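Local coordinates for protein cyclic GMP-AMP synthase-like receptor (Tribolium castaneum, PDB 7LT2) that senses double-stranded RNA in innate immunity and, as a nucleotidyltransferase, makes the cyclic dinucleotide 2',3'-cGAMP from ATP and GTP, at residues R136-E139 and S140-K144. Numbering follows the deposited sequence.
Sequences RWME and SLVQK
Trp137 lays the far corner of its indole beside Leu141, one helical turn further along. The two side chains run alongside, pointing the same way. Contact is made by Trp137 CH2 and Leu141 CD2, 4.0 Å apart, with the methyl approaching the ring obliquely. In Trp137, CG stands anti to the backbone N (chi1 177°). The indole therefore projects outward from the helix, and CD2 of Leu141 reaches back toward its six-membered ring. Both side chains are buried and pack on Phe46 of helix 44-49, and the indole also meets the ring of Phe122.

Met138 and Val142 form the next pair, and their side chains cross. Met138 SD lies 4.0 Å from Val142 CG2. The bend at chi2 (60°) turns SD toward Val142, and the bend at chi3 turns CE away from it. CG2 of Val142 sits beside its own backbone N, on the side facing the preceding turn, and lies 3.2 Å from Met138 O. Met138 touches Met39 of helix 18-42 and Ala196 of strand 188-200, while Val142 touches Phe35 and Leu194 of the same two elements.

Four backbone bonds join 136-139 to 140-144. Val142 N gives the shortest, 2.8 Å to Met138 O. Gln143 N bonds Glu139 O at 3.0 Å. Ser140 N and Leu141 N donate in the same way to Arg136 O and Trp137 O.

This is i to i+4 packing on an amphipathic alpha-helix. Arg136 and Ser140 lie on its exposed side, while the apolar side packs on helices 18-42 and 44-49 and strand 188-200 of the Mab-21 nucleotidyltransferase domain.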
ATOM      1  N   ARG A 136       2.658  19.014  -5.836  1.00 20.87           N
ATOM      2  CA  ARG A 136       2.474  19.868  -7.008  1.00 20.14           C
ATOM      3  C   ARG A 136       3.607  19.680  -8.007  1.00 18.36           C
ATOM      4  O   ARG A 136       3.379  19.692  -9.223  1.00 20.79           O
ATOM      5  CB  ARG A 136       2.366  21.334  -6.585  1.00 21.05           C
ATOM      6  CG  ARG A 136       1.098  21.637  -5.818  1.00 27.60           C
ATOM      7  CD  ARG A 136       0.846  23.129  -5.701  1.00 38.39           C
ATOM      8  NE  ARG A 136       1.819  23.781  -4.834  1.00 39.10           N
ATOM      9  CZ  ARG A 136       1.730  23.827  -3.512  1.00 42.48           C
ATOM     10  NH1 ARG A 136       0.733  23.243  -2.865  1.00 37.42           N
ATOM     11  NH2 ARG A 136       2.661  24.478  -2.821  1.00 47.08           N
ATOM     12  N   TRP A 137       4.833  19.497  -7.511  1.00 17.08           N
ATOM     13  CA  TRP A 137       5.970  19.280  -8.398  1.00 20.89           C
ATOM     14  C   TRP A 137       5.815  17.984  -9.181  1.00 18.37           C
ATOM     15  O   TRP A 137       6.050  17.952 -10.394  1.00 18.86           O
ATOM     16  CB  TRP A 137       7.262  19.271  -7.584  1.00 21.98           C
ATOM     17  CG  TRP A 137       8.499  18.984  -8.371  1.00 19.75           C
ATOM     18  CD1 TRP A 137       9.234  19.876  -9.093  1.00 20.85           C
ATOM     19  CD2 TRP A 137       9.163  17.724  -8.490  1.00 20.43           C
ATOM     20  NE1 TRP A 137      10.317  19.245  -9.664  1.00 18.47           N
ATOM     21  CE2 TRP A 137      10.296  17.923  -9.305  1.00 19.89           C
ATOM     22  CE3 TRP A 137       8.916  16.447  -7.982  1.00 18.13           C
ATOM     23  CZ2 TRP A 137      11.173  16.891  -9.631  1.00 21.03           C
ATOM     24  CZ3 TRP A 137       9.786  15.420  -8.308  1.00 21.52           C
ATOM     25  CH2 TRP A 137      10.903  15.650  -9.124  1.00 19.41           C
ATOM     26  N   MET A 138       5.406  16.906  -8.507  1.00 16.47           N
ATOM     27  CA  MET A 138       5.247  15.630  -9.197  1.00 16.20           C
ATOM     28  C   MET A 138       4.089  15.678 -10.191  1.00 18.11           C
ATOM     29  O   MET A 138       4.200  15.153 -11.303  1.00 19.12           O
ATOM     30  CB  MET A 138       5.042  14.506  -8.178  1.00 18.31           C
ATOM     31  CG  MET A 138       4.828  13.134  -8.796  1.00 17.53           C
ATOM     32  SD  MET A 138       6.229  12.596  -9.807  1.00 20.53           S
ATOM     33  CE  MET A 138       7.451  12.250  -8.550  1.00 22.79           C
ATOM     34  N   GLU A 139       2.973  16.306  -9.807  1.00 22.00           N
ATOM     35  CA  GLU A 139       1.846  16.458 -10.723  1.00 20.07           C
ATOM     36  C   GLU A 139       2.268  17.189 -11.994  1.00 20.98           C
ATOM     37  O   GLU A 139       1.928  16.770 -13.106  1.00 22.82           O
ATOM     38  CB  GLU A 139       0.706  17.201 -10.017  1.00 23.46           C
ATOM     39  CG  GLU A 139      -0.423  17.648 -10.921  1.00 30.54           C
ATOM     40  CD  GLU A 139      -1.443  18.510 -10.188  1.00 41.43           C
ATOM     41  OE1 GLU A 139      -1.213  18.841  -9.005  1.00 39.95           O
ATOM     42  OE2 GLU A 139      -2.476  18.860 -10.799  1.00 47.86           O
ATOM     43  N   SER A 140       3.024  18.281 -11.846  1.00 18.36           N
ATOM     44  CA  SER A 140       3.511  19.013 -13.010  1.00 21.38           C
ATOM     45  C   SER A 140       4.410  18.139 -13.880  1.00 20.82           C
ATOM     46  O   SER A 140       4.279  18.131 -15.110  1.00 20.39           O
ATOM     47  CB  SER A 140       4.251  20.272 -12.552  1.00 23.07           C
ATOM     48  OG  SER A 140       4.884  20.921 -13.636  1.00 27.22           O
ATOM     49  N   LEU A 141       5.312  17.377 -13.255  1.00 18.04           N
ATOM     50  CA  LEU A 141       6.213  16.514 -14.013  1.00 19.61           C
ATOM     51  C   LEU A 141       5.451  15.414 -14.746  1.00 18.44           C
ATOM     52  O   LEU A 141       5.771  15.087 -15.895  1.00 18.82           O
ATOM     53  CB  LEU A 141       7.261  15.911 -13.077  1.00 19.74           C
ATOM     54  CG  LEU A 141       8.230  14.889 -13.665  1.00 20.06           C
ATOM     55  CD1 LEU A 141       8.944  15.445 -14.896  1.00 21.65           C
ATOM     56  CD2 LEU A 141       9.222  14.467 -12.599  1.00 23.34           C
ATOM     57  N   VAL A 142       4.437  14.834 -14.102  1.00 19.30           N
ATOM     58  CA  VAL A 142       3.635  13.807 -14.760  1.00 20.36           C
ATOM     59  C   VAL A 142       2.893  14.384 -15.964  1.00 18.87           C
ATOM     60  O   VAL A 142       2.868  13.774 -17.040  1.00 20.80           O
ATOM     61  CB  VAL A 142       2.680  13.153 -13.746  1.00 20.28           C
ATOM     62  CG1 VAL A 142       1.682  12.250 -14.458  1.00 22.69           C
ATOM     63  CG2 VAL A 142       3.493  12.353 -12.725  1.00 18.62           C
ATOM     64  N   GLN A 143       2.298  15.575 -15.811  1.00 20.13           N
ATOM     65  CA  GLN A 143       1.628  16.228 -16.936  1.00 22.09           C
ATOM     66  C   GLN A 143       2.607  16.497 -18.073  1.00 21.41           C
ATOM     67  O   GLN A 143       2.312  16.227 -19.244  1.00 20.99           O
ATOM     68  CB  GLN A 143       0.976  17.539 -16.478  1.00 25.48           C
ATOM     69  CG  GLN A 143      -0.193  17.378 -15.513  1.00 25.95           C
ATOM     70  CD  GLN A 143      -1.487  17.005 -16.214  1.00 30.90           C
ATOM     71  OE1 GLN A 143      -1.503  16.742 -17.413  1.00 38.06           O
ATOM     72  NE2 GLN A 143      -2.581  16.980 -15.461  1.00 40.68           N
ATOM     73  N   LYS A 144       3.776  17.047 -17.740  1.00 19.43           N
ATOM     74  CA  LYS A 144       4.797  17.313 -18.747  1.00 22.00           C
ATOM     75  C   LYS A 144       5.154  16.045 -19.509  1.00 20.30           C
ATOM     76  O   LYS A 144       5.288  16.065 -20.740  1.00 20.61           O
ATOM     77  CB  LYS A 144       6.033  17.911 -18.073  1.00 21.18           C
ATOM     78  CG  LYS A 144       7.094  18.442 -19.015  1.00 21.99           C
ATOM     79  CD  LYS A 144       8.269  18.993 -18.221  1.00 25.17           C
ATOM     80  CE  LYS A 144       9.338  19.573 -19.138  1.00 25.36           C
ATOM     81  NZ  LYS A 144      10.395  20.248 -18.331  1.00 22.35           N
TER